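Local structure of Sca-family protein (Rickettsia rickettsii, 4LQ8) at residues H262-P267 / Q272-S277. The protein is a rickettsial surface cell antigen, represented here by its N-terminal head domain, and probably acts in cell adhesion. Sequence-based numbering, arbitrary orientation.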
# COMPACT_ATOMS: atom_id res chain seq x y z
N HIS A 262 -0.38 -3.35 8.63
CA HIS A 262 0.44 -3.73 9.79
C HIS A 262 -0.18 -3.33 11.09
O HIS A 262 -0.32 -2.15 11.39
CB HIS A 262 1.86 -3.15 9.59
CG HIS A 262 2.38 -3.50 8.23
ND1 HIS A 262 2.85 -4.77 7.95
CD2 HIS A 262 2.34 -2.77 7.09
CE1 HIS A 262 3.14 -4.77 6.66
NE2 HIS A 262 2.85 -3.58 6.10
N TYR A 263 -0.62 -4.32 11.85
CA TYR A 263 -1.30 -4.14 13.13
C TYR A 263 -0.43 -4.71 14.22
O TYR A 263 -0.08 -5.89 14.19
CB TYR A 263 -2.66 -4.87 13.14
CG TYR A 263 -3.63 -4.47 12.05
CD1 TYR A 263 -3.53 -4.99 10.76
CD2 TYR A 263 -4.71 -3.62 12.32
CE1 TYR A 263 -4.47 -4.68 9.77
CE2 TYR A 263 -5.65 -3.30 11.35
CZ TYR A 263 -5.52 -3.83 10.07
OH TYR A 263 -6.43 -3.49 9.11
N GLU A 264 -0.05 -3.88 15.18
CA GLU A 264 0.80 -4.33 16.28
C GLU A 264 0.03 -4.24 17.57
O GLU A 264 -0.77 -3.33 17.74
CB GLU A 264 2.05 -3.48 16.40
CG GLU A 264 2.98 -3.56 15.20
CD GLU A 264 4.17 -2.64 15.35
OE1 GLU A 264 4.34 -2.03 16.43
OE2 GLU A 264 4.93 -2.50 14.36
N GLU A 265 0.32 -5.17 18.50
CA GLU A 265 -0.29 -5.21 19.83
C GLU A 265 -0.15 -3.85 20.51
O GLU A 265 0.97 -3.38 20.72
CB GLU A 265 0.36 -6.33 20.66
CG GLU A 265 -0.46 -6.72 21.89
CD GLU A 265 -0.02 -7.95 22.65
OE1 GLU A 265 0.30 -8.98 22.00
OE2 GLU A 265 -0.07 -7.92 23.90
N GLY A 266 -1.29 -3.20 20.74
CA GLY A 266 -1.36 -1.89 21.39
C GLY A 266 -1.25 -1.96 22.91
O GLY A 266 -0.98 -3.03 23.47
N PRO A 267 -1.45 -0.80 23.61
CA PRO A 267 -1.34 -0.81 25.09
C PRO A 267 -2.39 -1.68 25.80
O PRO A 267 -2.08 -2.27 26.83
CB PRO A 267 -1.46 0.67 25.47
CG PRO A 267 -1.27 1.44 24.19
CD PRO A 267 -1.76 0.55 23.10
N GLN A 272 -3.32 -2.81 16.79
CA GLN A 272 -3.44 -1.39 16.46
C GLN A 272 -2.81 -1.14 15.09
O GLN A 272 -1.66 -1.52 14.88
CB GLN A 272 -2.73 -0.55 17.54
CG GLN A 272 -3.07 0.92 17.49
CD GLN A 272 -2.74 1.63 18.78
OE1 GLN A 272 -1.59 1.65 19.23
NE2 GLN A 272 -3.74 2.25 19.37
N LEU A 273 -3.56 -0.51 14.16
CA LEU A 273 -3.05 -0.22 12.82
C LEU A 273 -1.92 0.80 12.88
O LEU A 273 -2.14 1.96 13.22
CB LEU A 273 -4.19 0.20 11.90
CG LEU A 273 -3.84 0.52 10.42
CD1 LEU A 273 -3.17 -0.68 9.71
CD2 LEU A 273 -5.09 0.96 9.67
N LYS A 274 -0.68 0.35 12.58
CA LYS A 274 0.52 1.20 12.67
C LYS A 274 1.02 1.65 11.32
O LYS A 274 1.71 2.67 11.21
CB LYS A 274 1.66 0.43 13.40
CG LYS A 274 1.32 -0.01 14.85
CD LYS A 274 1.38 1.13 15.84
CE LYS A 274 0.95 0.71 17.22
NZ LYS A 274 0.97 1.86 18.17
N GLU A 275 0.75 0.85 10.29
CA GLU A 275 1.32 1.13 8.98
C GLU A 275 0.58 0.41 7.90
O GLU A 275 -0.05 -0.62 8.14
CB GLU A 275 2.79 0.63 8.98
CG GLU A 275 3.74 1.41 8.10
CD GLU A 275 3.85 2.89 8.40
OE1 GLU A 275 3.11 3.67 7.78
OE2 GLU A 275 4.66 3.28 9.28
N ILE A 276 0.65 0.97 6.70
CA ILE A 276 0.15 0.37 5.46
C ILE A 276 1.21 0.63 4.40
O ILE A 276 2.10 1.46 4.60
CB ILE A 276 -1.26 0.87 5.02
CG1 ILE A 276 -1.24 2.40 4.63
CG2 ILE A 276 -2.35 0.52 6.05
CD1 ILE A 276 -2.54 2.90 3.91
N SER A 277 1.11 -0.07 3.27
CA SER A 277 1.98 0.20 2.12
C SER A 277 1.29 -0.24 0.87
O SER A 277 0.39 -1.09 0.91
CB SER A 277 3.35 -0.47 2.26
OG SER A 277 3.37 -1.80 1.77
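His262 pairs with Glu275 and Glu264 with Gln272 as hydrogen-bonded antiparallel pairs of a beta hairpin. A classic beta bulge interrupts the register: Lys274 and Glu275 both face His262, whose O accepts a nearly straight bond from Lys274 N (2.8 Å, 166° at the hydrogen) and a weak one from Glu275 N (3.4 Å). Beyond the bulge, Tyr263 and Leu273 form a non-hydrogen-bonded pair. There Leu273 CD1 sits over one face of the Tyr263 ring, 4.0 Å from the centroid and 13° off the normal, a CH-pi contact, while Tyr263 OH hydrogen-bonds to Pro227 O. On the other face of the sheet, His262 turns its ring edge to the backbone, with CD2 3.4 Å from Glu275 O; its NE2 hydrogen-bonds to Thr260 OG1. Glu275 bends at chi2; its OE2 forms a salt bridge with Arg70 of helix 64-90, and OE1 hydrogen-bonds to Ser325 OG. The Lys274 chain crosses Glu264 at about a right angle, CG lying 3.9 Å from Glu264 CB. Glu264 OE2 is hydrogen-bonded to Thr66 OG1, whereas Lys274 NZ stays 5.4 Å from Glu264 OE1 and donates to Gln272 OE1 at 2.8 Å, tilted 25° from the amide carbonyl plane.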